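Local coordinates for beta-1,4-mannanase (Caldicellulosiruptor saccharolyticus, PDB 1PMH), which probably binds mannan chains as a carbohydrate-binding module of a mannan-degrading enzyme, and here holds mannohexaose along one face of its jellyroll beta-sandwich, at residues V72-F77 and K153-L158; T80-V85 and V178-E183; A104-I109 and V159-G164. One frame throughout, in Å; residues are numbered along the deposited sequence.

How the contacts relate
Followed from the N terminus, the chain first lays down 72-77, then 80-85 and 104-109, before any of the three contacts is made. Contact 1 closes the first loop when 153-158 pairs with 72-77; the same strand, after a break near Ala156, continues into 159-164, which pairs with 104-109 in contact 3. Contact 2 closes last, as 178-183 returns to 80-85. Contact 3 is thus nested inside the loop of contact 2, whereas contact 1 crosses both. Contacts 1 and 3 belong to the sheet that carries the glycan, contact 2 to the opposing sheet, and Leu158, Phe160, Val107, Val85 and Val178 pack between the layers.

Contact 1 of 3, residues V72-F77 and K153-L158; sequences VVEGQF and KKRAQL. With BMA (beta-D-mannopyranose), chain B; EDO (1,2-ethanediol), chain G.
The glycan pocket of this module includes an ion pair, Glu74 with Arg155, set where a tight turn meets the edge of the sugar-carrying sheet. In the Glu74 conformer described, one of two modelled, Arg155 grips the carboxylate side-on: NE reaches OE1 at 2.9 Å, while NH2 meets OE2 at 3.0 Å along a nearly straight N-H path of 169°. OE2 lies in the guanidinium plane, yet NH2 stands above the carboxylate plane, because the two flat groups are turned 62° apart. With CG anti to the backbone N (chi1 -170°), the extended chain of Arg155 sets the guanidinium beside the Glu74 carboxylate, and NH1 donates to Asn110 O. NH2 passes 3.6 Å from O6 of the chain B mannose.

Behind the pair runs a short antiparallel pairing of strand 76-78 with strand 153-165, entered from a type II beta turn, Val72 to Gly75, in which Glu74 takes a positive phi. Phe77 and Lys154 exchange both backbone hydrogen bonds, and Ala156 N donates to Gly75 O at 2.9 Å. A side chain at Gly75 would be crowded by Val72 CG1. Beneath the turn, the methyl of Ala156 sits 3.6 Å from Phe77 CB, and the Phe77 ring goes on to meet Tyr82 and Phe79.

Contact 2 of 3, residues T80-V85 and V178-E183; sequences TGYKSV and VRIRPE
Lys83 and Ser84 together face Arg181 in a classic beta bulge: Arg181 O accepts from Lys83 N at 2.8 Å and from Ser84 N at 3.2 Å, and Arg181 N returns a bond to Ser84 O before the strands settle into the regular antiparallel pair Val85-Ile180. Ser84 adds a side-chain bond. Its OG is tucked between the backbone N and the carbonyl carbon (chi1 66°), which brings it round to donate to Glu183 O at 2.7 Å; a water in turn donates to Ser84 OG. On the Val85 side of the sheet, Tyr82 crosses Ile180 at about a right angle, its CD2 lying 3.5 Å from CG2 in the one of two modelled Ile180 conformers described. Arg181 N approaches the edge of the ring, whose hydroxyl bonds to Asn5 O. Cutting Tyr82 back to an alanine would probably open a gap beside Ile180 and leave Asn5 O without its hydroxyl donor. Across the sheet, the guanidinium groups of Arg179 and Arg181 lie face to face, Arg179 NH2 being 3.5 Å above the Arg181 plane, with Glu183 CG over the other face. Both arginines form salt bridges with Glu86, and Glu183 OE1 lies near Arg181 NE, so these carboxylates probably offset two like charges stacked closely at the sheet surface and would themselves be favoured in the ionised form.

Contact 3 of 3, residues A104-I109 and V159-G164; sequences AYKVVI and VFQFAG. Unlike the reference sequence in segment 104-109: Ala104 (reference Pro). With BMA (beta-D-mannopyranose), chain C; BMA (beta-D-mannopyranose), chain D.
Lys106 and Gln161 stand side by side on neighbouring antiparallel strands, and the lysine climbs from sheet to sugar. Its CB lies 4.1 Å from Gln161 CB, as befits a hydrogen-bonded pair whose side chains share a face. CG has Gln161 OE1 as its neighbour, and CD comes closer to that oxygen, at 3.7 Å. CE already touches carbohydrate, 3.3 Å from O2 of the chain C mannose. The extended chain, all torsions beyond CG near 180°, delivers NZ between two sugar units: it donates to O2 of chain C at 2.8 Å, to O3 of chain D at 2.9 Å and to O4 of chain D at 3.1 Å, with a weak bond to O5 of chain C. Glu115 completes the set through a salt bridge; five acceptors round an ammonium with three N-H groups imply that some bonds are shared.

Gln161, with CG anti to the backbone N (chi1 -178°), stops short of the lysine tip and meets only the chain C mannose of the two sugars. O2 of the chain C mannose, which accepts from the lysine, donates in turn to Gln161 OE1 at 2.6 Å, while NE2 gives a bond to O3 of the same ring at 3.0 Å. The amide thus reads two adjacent hydroxyls with opposite polarity, and NE2 is also held by Asp64.

On the other face, Val107 CG2 packs beside the ring of Phe160, and Val107 reaches Val85 and Phe87 of the facing sheet. Six backbone hydrogen bonds keep the two strands in register. Polar side chains on one face, working with Trp23, Trp60 and Trp113 of the same pocket, and apolar ones on the other are consistent with a glycan-binding jellyroll beta-sandwich.

Contact 1 of 3, residues V72-F77 and K153-L158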
loop_
_atom_site.group_PDB
_atom_site.type_symbol
_atom_site.label_atom_id
_atom_site.label_comp_id
_atom_site.label_asym_id
_atom_site.label_seq_id
_atom_site.Cartn_x
_atom_site.Cartn_y
_atom_site.Cartn_z
ATOM N N VAL A 72 8.755 13.546 -7.972
ATOM C CA VAL A 72 8.611 14.409 -9.151
ATOM C C VAL A 72 7.255 14.219 -9.787
ATOM O O VAL A 72 7.015 13.178 -10.407
ATOM C CB VAL A 72 9.691 14.183 -10.185
ATOM C CG1 VAL A 72 9.476 15.030 -11.407
ATOM C CG2 VAL A 72 11.082 14.404 -9.560
ATOM N N VAL A 73 6.350 15.185 -9.612
ATOM C CA VAL A 73 5.023 15.115 -10.158
ATOM C C VAL A 73 5.116 15.057 -11.683
ATOM O O VAL A 73 5.815 15.901 -12.270
ATOM C CB VAL A 73 4.153 16.244 -9.601
ATOM C CG1 VAL A 73 2.773 16.146 -10.156
ATOM C CG2 VAL A 73 4.119 16.226 -8.075
ATOM N N GLU A 74 4.398 14.119 -12.296
ATOM C CA GLU A 74 4.365 13.904 -13.731
ATOM C C GLU A 74 5.712 13.419 -14.262
ATOM O O GLU A 74 5.914 13.323 -15.475
ATOM C CB GLU A 74 3.783 14.991 -14.631
ATOM C CG GLU A 74 2.284 15.103 -14.531
ATOM C CD GLU A 74 1.522 13.991 -15.206
ATOM O OE1 GLU A 74 2.052 13.028 -15.812
ATOM O OE2 GLU A 74 0.296 14.094 -15.046
ATOM N N GLY A 75 6.622 13.029 -13.387
ATOM C CA GLY A 75 7.853 12.434 -13.868
ATOM C C GLY A 75 7.649 11.088 -14.498
ATOM O O GLY A 75 6.637 10.444 -14.295
ATOM N N GLN A 76 8.664 10.673 -15.255
ATOM C CA GLN A 76 8.744 9.348 -15.808
ATOM C C GLN A 76 9.878 8.630 -15.084
ATOM O O GLN A 76 10.746 9.262 -14.465
ATOM C CB GLN A 76 8.760 9.406 -17.345
ATOM C CG GLN A 76 7.513 10.138 -17.958
ATOM C CD GLN A 76 6.458 9.302 -18.732
ATOM O OE1 GLN A 76 5.213 9.563 -18.650
ATOM N NE2 GLN A 76 6.939 8.293 -19.458
ATOM N N PHE A 77 9.810 7.318 -15.042
ATOM C CA PHE A 77 10.817 6.501 -14.399
ATOM C C PHE A 77 11.107 5.350 -15.326
ATOM O O PHE A 77 10.190 4.768 -15.913
ATOM C CB PHE A 77 10.313 5.964 -13.055
ATOM C CG PHE A 77 11.324 5.124 -12.298
ATOM C CD1 PHE A 77 12.259 5.706 -11.472
ATOM C CD2 PHE A 77 11.269 3.740 -12.375
ATOM C CE1 PHE A 77 13.192 4.922 -10.793
ATOM C CE2 PHE A 77 12.139 2.944 -11.655
ATOM C CZ PHE A 77 13.102 3.536 -10.900
ATOM N N LYS A 153 10.486 3.261 -19.815
ATOM C CA LYS A 153 10.073 4.513 -19.209
ATOM C C LYS A 153 8.545 4.610 -19.173
ATOM O O LYS A 153 7.875 4.453 -20.196
ATOM C CB LYS A 153 10.694 5.684 -19.955
ATOM C CG LYS A 153 12.190 5.823 -19.810
ATOM C CD LYS A 153 12.749 6.781 -20.877
ATOM C CE LYS A 153 12.889 6.117 -22.232
ATOM N NZ LYS A 153 13.494 6.849 -23.389
ATOM N N LYS A 154 8.025 4.872 -17.971
ATOM C CA LYS A 154 6.594 5.007 -17.741
ATOM C C LYS A 154 6.367 6.123 -16.753
ATOM O O LYS A 154 7.231 6.501 -15.979
ATOM C CB LYS A 154 6.031 3.684 -17.186
ATOM C CG LYS A 154 6.032 2.493 -18.177
ATOM C CD LYS A 154 5.065 2.666 -19.306
ATOM C CE LYS A 154 4.966 1.386 -20.091
ATOM N NZ LYS A 154 4.032 1.519 -21.221
ATOM N N ARG A 155 5.131 6.618 -16.746
ATOM C CA ARG A 155 4.690 7.611 -15.793
ATOM C C ARG A 155 4.868 7.068 -14.375
ATOM O O ARG A 155 4.374 5.999 -14.056
ATOM C CB ARG A 155 3.229 7.938 -16.066
ATOM C CG ARG A 155 2.660 9.095 -15.332
ATOM C CD ARG A 155 1.300 9.463 -15.921
ATOM N NE ARG A 155 0.668 10.596 -15.256
ATOM C CZ ARG A 155 -0.093 10.492 -14.190
ATOM N NH1 ARG A 155 -0.330 9.326 -13.609
ATOM N NH2 ARG A 155 -0.607 11.601 -13.671
ATOM N N ALA A 156 5.567 7.830 -13.540
ATOM C CA ALA A 156 6.181 7.314 -12.328
ATOM C C ALA A 156 5.315 7.415 -11.078
ATOM O O ALA A 156 5.820 7.763 -10.007
ATOM C CB ALA A 156 7.486 7.972 -12.082
ATOM N N GLN A 157 4.014 7.151 -11.230
ATOM C CA GLN A 157 3.112 7.213 -10.079
ATOM C C GLN A 157 2.699 5.788 -9.714
ATOM O O GLN A 157 2.064 5.089 -10.498
ATOM C CB GLN A 157 1.920 8.109 -10.391
ATOM C CG GLN A 157 1.123 8.360 -9.129
ATOM C CD GLN A 157 -0.142 9.140 -9.369
ATOM O OE1 GLN A 157 -0.875 8.888 -10.332
ATOM N NE2 GLN A 157 -0.413 10.118 -8.504
ATOM N N LEU A 158 3.023 5.414 -8.484
ATOM C CA LEU A 158 2.589 4.133 -7.920
ATOM C C LEU A 158 1.347 4.440 -7.105
ATOM O O LEU A 158 1.356 5.368 -6.301
ATOM C CB LEU A 158 3.700 3.591 -7.044
ATOM C CG LEU A 158 3.559 2.237 -6.417
ATOM C CD1 LEU A 158 3.423 1.124 -7.405
ATOM C CD2 LEU A 158 4.725 1.998 -5.474
HETATM C C1 BMA B . -6.882 11.774 -15.156
HETATM C C2 BMA B . -7.682 13.057 -15.376
HETATM C C3 BMA B . -7.049 13.976 -16.421
HETATM C C4 BMA B . -5.645 14.367 -15.966
HETATM C C5 BMA B . -4.852 13.084 -15.751
HETATM C C6 BMA B . -3.477 13.257 -15.099
HETATM O O2 BMA B . -7.791 13.769 -14.158
HETATM O O3 BMA B . -7.884 15.098 -16.636
HETATM O O4 BMA B . -5.006 15.161 -16.944
HETATM O O5 BMA B . -5.525 12.122 -14.960
HETATM O O6 BMA B . -3.573 13.566 -13.712
HETATM C C1 EDO G . 0.861 11.447 -4.515
HETATM O O1 EDO G . 0.622 11.014 -5.843
HETATM C C2 EDO G . 1.972 12.473 -4.349
HETATM O O2 EDO G . 3.280 12.011 -4.586
HETATM O O HOH W 1 6.106 6.336 -21.237
#

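Contact 2 of 3, residues T80-V85 and V178-E183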
loop_
_atom_site.group_PDB
_atom_site.type_symbol
_atom_site.label_atom_id
_atom_site.label_comp_id
_atom_site.label_asym_id
_atom_site.label_seq_id
_atom_site.Cartn_x
_atom_site.Cartn_y
_atom_site.Cartn_z
ATOM N N THR A 80 13.154 -0.271 -16.849
ATOM C CA THR A 80 14.055 -1.266 -17.403
ATOM C C THR A 80 14.814 -1.974 -16.290
ATOM O O THR A 80 15.426 -1.327 -15.438
ATOM C CB THR A 80 15.034 -0.634 -18.409
ATOM O OG1 THR A 80 14.292 0.004 -19.466
ATOM C CG2 THR A 80 15.933 -1.673 -19.098
ATOM N N GLY A 81 14.759 -3.296 -16.299
ATOM C CA GLY A 81 15.454 -4.075 -15.288
ATOM C C GLY A 81 14.750 -4.233 -13.970
ATOM O O GLY A 81 15.224 -4.987 -13.122
ATOM N N TYR A 82 13.612 -3.576 -13.794
ATOM C CA TYR A 82 12.805 -3.791 -12.591
ATOM C C TYR A 82 11.725 -4.803 -12.930
ATOM O O TYR A 82 11.107 -4.729 -13.983
ATOM C CB TYR A 82 12.190 -2.472 -12.098
ATOM C CG TYR A 82 13.228 -1.475 -11.589
ATOM C CD1 TYR A 82 13.873 -0.588 -12.443
ATOM C CD2 TYR A 82 13.565 -1.394 -10.252
ATOM C CE1 TYR A 82 14.803 0.319 -11.982
ATOM C CE2 TYR A 82 14.498 -0.482 -9.758
ATOM C CZ TYR A 82 15.128 0.354 -10.628
ATOM O OH TYR A 82 16.049 1.281 -10.189
ATOM N N LYS A 83 11.498 -5.758 -12.023
ATOM C CA LYS A 83 10.639 -6.901 -12.290
ATOM C C LYS A 83 9.513 -7.084 -11.299
ATOM O O LYS A 83 8.607 -7.861 -11.578
ATOM C CB LYS A 83 11.433 -8.212 -12.437
ATOM C CG LYS A 83 12.499 -8.124 -13.530
ATOM C CD LYS A 83 13.076 -9.491 -13.784
ATOM C CE LYS A 83 14.058 -9.465 -14.925
ATOM N NZ LYS A 83 14.492 -10.807 -15.326
ATOM N N SER A 84 9.528 -6.372 -10.169
ATOM C CA SER A 84 8.480 -6.544 -9.187
ATOM C C SER A 84 8.287 -5.290 -8.352
ATOM O O SER A 84 9.190 -4.473 -8.208
ATOM C CB SER A 84 8.760 -7.752 -8.264
ATOM O OG SER A 84 9.892 -7.571 -7.450
ATOM N N VAL A 85 7.104 -5.189 -7.774
ATOM C CA VAL A 85 6.782 -4.236 -6.688
ATOM C C VAL A 85 6.357 -5.062 -5.483
ATOM O O VAL A 85 5.454 -5.867 -5.588
ATOM C CB VAL A 85 5.668 -3.248 -7.095
ATOM C CG1 VAL A 85 5.315 -2.369 -5.888
ATOM C CG2 VAL A 85 6.172 -2.387 -8.277
ATOM N N VAL A 178 7.780 -0.613 0.879
ATOM C CA VAL A 178 7.336 -0.647 -0.518
ATOM C C VAL A 178 8.596 -0.536 -1.357
ATOM O O VAL A 178 9.311 0.434 -1.243
ATOM C CB VAL A 178 6.361 0.505 -0.780
ATOM C CG1 VAL A 178 6.015 0.551 -2.270
ATOM C CG2 VAL A 178 5.106 0.365 0.112
ATOM N N ARG A 179 8.855 -1.541 -2.186
ATOM C CA ARG A 179 10.092 -1.612 -2.937
ATOM C C ARG A 179 9.805 -1.898 -4.401
ATOM O O ARG A 179 8.995 -2.773 -4.742
ATOM C CB ARG A 179 11.029 -2.702 -2.394
ATOM C CG ARG A 179 11.445 -2.431 -0.958
ATOM C CD ARG A 179 12.588 -3.284 -0.529
ATOM N NE ARG A 179 12.074 -4.626 -0.315
ATOM C CZ ARG A 179 12.874 -5.646 -0.010
ATOM N NH1 ARG A 179 14.188 -5.492 -0.002
ATOM N NH2 ARG A 179 12.335 -6.835 0.217
ATOM N N ILE A 180 10.490 -1.180 -5.298
ATOM C CA ILE A 180 10.490 -1.456 -6.738
ATOM C C ILE A 180 11.837 -2.116 -6.986
ATOM O O ILE A 180 12.888 -1.509 -6.747
ATOM C CB ILE A 180 10.268 -0.161 -7.529
ATOM C CG1 ILE A 180 8.967 0.555 -7.107
ATOM C CG2 ILE A 180 10.407 -0.450 -9.039
ATOM C CD1 ILE A 180 8.902 1.948 -7.740
ATOM N N ARG A 181 11.782 -3.386 -7.406
ATOM C CA ARG A 181 12.909 -4.301 -7.257
ATOM C C ARG A 181 13.271 -4.954 -8.588
ATOM O O ARG A 181 12.380 -5.292 -9.354
ATOM C CB ARG A 181 12.613 -5.424 -6.251
ATOM C CG ARG A 181 12.200 -4.968 -4.879
ATOM C CD ARG A 181 12.037 -6.115 -3.903
ATOM N NE ARG A 181 13.346 -6.584 -3.458
ATOM C CZ ARG A 181 13.626 -7.770 -2.928
ATOM N NH1 ARG A 181 12.686 -8.673 -2.788
ATOM N NH2 ARG A 181 14.882 -8.081 -2.635
ATOM N N PRO A 182 14.548 -5.216 -8.811
ATOM C CA PRO A 182 14.927 -6.113 -9.924
ATOM C C PRO A 182 14.545 -7.578 -9.731
ATOM O O PRO A 182 14.470 -8.375 -10.685
ATOM C CB PRO A 182 16.437 -5.916 -10.030
ATOM C CG PRO A 182 16.874 -5.552 -8.603
ATOM C CD PRO A 182 15.729 -4.696 -8.098
ATOM N N GLU A 183 14.291 -7.972 -8.485
ATOM C CA GLU A 183 13.937 -9.351 -8.199
ATOM C C GLU A 183 12.640 -9.775 -8.877
ATOM O O GLU A 183 11.663 -9.020 -8.881
ATOM C CB GLU A 183 13.832 -9.548 -6.680
ATOM C CG GLU A 183 15.149 -9.602 -5.929
ATOM C CD GLU A 183 15.912 -8.307 -5.781
ATOM O OE1 GLU A 183 15.368 -7.206 -5.989
ATOM O OE2 GLU A 183 17.117 -8.429 -5.490
HETATM O O HOH W 2 10.150 -8.955 -4.953
#

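Contact 3 of 3, residues A104-I109 and V159-G164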
loop_
_atom_site.group_PDB
_atom_site.type_symbol
_atom_site.label_atom_id
_atom_site.label_comp_id
_atom_site.label_asym_id
_atom_site.label_seq_id
_atom_site.Cartn_x
_atom_site.Cartn_y
_atom_site.Cartn_z
ATOM N N ALA A 104 -10.660 -5.004 -0.401
ATOM C CA ALA A 104 -9.835 -5.313 -1.558
ATOM C C ALA A 104 -8.725 -4.281 -1.657
ATOM O O ALA A 104 -8.859 -3.150 -1.191
ATOM C CB ALA A 104 -10.699 -5.286 -2.811
ATOM N N TYR A 105 -7.641 -4.644 -2.298
ATOM C CA TYR A 105 -6.608 -3.703 -2.645
ATOM C C TYR A 105 -6.060 -4.025 -4.020
ATOM O O TYR A 105 -6.138 -5.154 -4.526
ATOM C CB TYR A 105 -5.503 -3.582 -1.589
ATOM C CG TYR A 105 -4.618 -4.795 -1.564
ATOM C CD1 TYR A 105 -3.516 -4.863 -2.374
ATOM C CD2 TYR A 105 -4.885 -5.891 -0.765
ATOM C CE1 TYR A 105 -2.701 -5.995 -2.414
ATOM C CE2 TYR A 105 -4.090 -7.016 -0.767
ATOM C CZ TYR A 105 -3.028 -7.094 -1.643
ATOM O OH TYR A 105 -2.200 -8.185 -1.703
ATOM N N LYS A 106 -5.496 -2.995 -4.635
ATOM C CA LYS A 106 -4.792 -3.097 -5.911
ATOM C C LYS A 106 -3.497 -2.309 -5.819
ATOM O O LYS A 106 -3.442 -1.290 -5.157
ATOM C CB LYS A 106 -5.619 -2.584 -7.075
ATOM C CG LYS A 106 -7.002 -3.169 -7.205
ATOM C CD LYS A 106 -7.688 -2.805 -8.505
ATOM C CE LYS A 106 -8.993 -3.570 -8.721
ATOM N NZ LYS A 106 -9.593 -3.192 -10.045
ATOM N N VAL A 107 -2.499 -2.797 -6.555
ATOM C CA VAL A 107 -1.229 -2.118 -6.719
ATOM C C VAL A 107 -1.085 -1.819 -8.209
ATOM O O VAL A 107 -1.211 -2.744 -9.030
ATOM C CB VAL A 107 -0.076 -2.977 -6.205
ATOM C CG1 VAL A 107 1.247 -2.276 -6.431
ATOM C CG2 VAL A 107 -0.255 -3.289 -4.725
ATOM N N VAL A 108 -0.855 -0.555 -8.527
ATOM C CA VAL A 108 -0.981 -0.031 -9.875
ATOM C C VAL A 108 0.198 0.869 -10.193
ATOM O O VAL A 108 0.622 1.670 -9.365
ATOM C CB VAL A 108 -2.276 0.791 -9.958
ATOM C CG1 VAL A 108 -2.456 1.556 -11.226
ATOM C CG2 VAL A 108 -3.486 -0.105 -9.718
ATOM N N ILE A 109 0.683 0.770 -11.436
ATOM C CA ILE A 109 1.483 1.840 -12.030
ATOM C C ILE A 109 0.561 2.676 -12.872
ATOM O O ILE A 109 -0.029 2.173 -13.837
ATOM C CB ILE A 109 2.691 1.325 -12.839
ATOM C CG1 ILE A 109 3.645 0.514 -11.950
ATOM C CG2 ILE A 109 3.402 2.497 -13.506
ATOM C CD1 ILE A 109 4.764 -0.191 -12.750
ATOM N N VAL A 159 0.317 3.615 -7.306
ATOM C CA VAL A 159 -0.949 3.778 -6.636
ATOM C C VAL A 159 -1.306 2.503 -5.895
ATOM O O VAL A 159 -1.225 1.406 -6.453
ATOM C CB VAL A 159 -2.056 4.177 -7.599
ATOM C CG1 VAL A 159 -3.414 4.242 -6.900
ATOM C CG2 VAL A 159 -1.731 5.510 -8.276
ATOM N N PHE A 160 -1.717 2.693 -4.644
ATOM C CA PHE A 160 -2.368 1.663 -3.862
ATOM C C PHE A 160 -3.840 2.042 -3.723
ATOM O O PHE A 160 -4.152 3.110 -3.224
ATOM C CB PHE A 160 -1.779 1.524 -2.469
ATOM C CG PHE A 160 -0.422 0.900 -2.452
ATOM C CD1 PHE A 160 0.672 1.619 -2.811
ATOM C CD2 PHE A 160 -0.256 -0.431 -2.053
ATOM C CE1 PHE A 160 1.966 1.060 -2.823
ATOM C CE2 PHE A 160 0.988 -1.001 -2.040
ATOM C CZ PHE A 160 2.068 -0.224 -2.430
ATOM N N GLN A 161 -4.718 1.172 -4.239
ATOM C CA GLN A 161 -6.135 1.334 -4.105
ATOM C C GLN A 161 -6.624 0.430 -2.983
ATOM O O GLN A 161 -6.227 -0.708 -2.912
ATOM C CB GLN A 161 -6.842 1.008 -5.404
ATOM C CG GLN A 161 -8.346 1.205 -5.316
ATOM C CD GLN A 161 -8.982 0.954 -6.665
ATOM O OE1 GLN A 161 -9.578 -0.115 -6.897
ATOM N NE2 GLN A 161 -8.863 1.897 -7.564
ATOM N N PHE A 162 -7.509 0.961 -2.133
ATOM C CA PHE A 162 -8.171 0.198 -1.108
ATOM C C PHE A 162 -9.651 0.333 -1.336
ATOM O O PHE A 162 -10.134 1.431 -1.606
ATOM C CB PHE A 162 -7.811 0.740 0.276
ATOM C CG PHE A 162 -6.383 0.593 0.617
ATOM C CD1 PHE A 162 -5.448 1.542 0.244
ATOM C CD2 PHE A 162 -5.943 -0.525 1.335
ATOM C CE1 PHE A 162 -4.103 1.350 0.533
ATOM C CE2 PHE A 162 -4.577 -0.686 1.590
ATOM C CZ PHE A 162 -3.707 0.262 1.221
ATOM N N ALA A 163 -10.413 -0.733 -1.133
ATOM C CA ALA A 163 -11.867 -0.627 -1.270
ATOM C C ALA A 163 -12.543 -1.512 -0.256
ATOM O O ALA A 163 -12.390 -2.728 -0.257
ATOM C CB ALA A 163 -12.346 -1.000 -2.687
ATOM N N GLY A 164 -13.317 -0.888 0.620
ATOM C CA GLY A 164 -14.126 -1.677 1.547
ATOM C C GLY A 164 -15.193 -2.469 0.789
ATOM O O GLY A 164 -15.872 -1.954 -0.073
HETATM C C1 BMA C . -12.365 -1.096 -10.312
HETATM C C2 BMA C . -11.516 -0.060 -9.642
HETATM C C3 BMA C . -11.369 1.107 -10.613
HETATM C C4 BMA C . -10.861 0.593 -11.971
HETATM C C5 BMA C . -11.689 -0.573 -12.469
HETATM C C6 BMA C . -11.054 -1.149 -13.723
HETATM O O2 BMA C . -10.247 -0.604 -9.354
HETATM O O3 BMA C . -10.537 2.104 -10.006
HETATM O O4 BMA C . -11.077 1.575 -12.946
HETATM O O5 BMA C . -11.756 -1.584 -11.500
HETATM O O6 BMA C . -11.940 -2.066 -14.262
HETATM C C1 BMA D . -15.229 -5.014 -8.714
HETATM C C2 BMA D . -14.101 -5.497 -9.595
HETATM C C3 BMA D . -12.994 -4.452 -9.562
HETATM C C4 BMA D . -13.547 -3.075 -9.770
HETATM C C5 BMA D . -14.716 -2.748 -8.831
HETATM C C6 BMA D . -15.358 -1.402 -9.046
HETATM O O2 BMA D . -14.569 -5.613 -10.925
HETATM O O3 BMA D . -11.929 -4.777 -10.449
HETATM O O4 BMA D . -12.477 -2.210 -9.473
HETATM O O5 BMA D . -15.719 -3.740 -8.996
HETATM O O6 BMA D . -15.757 -1.240 -10.389
#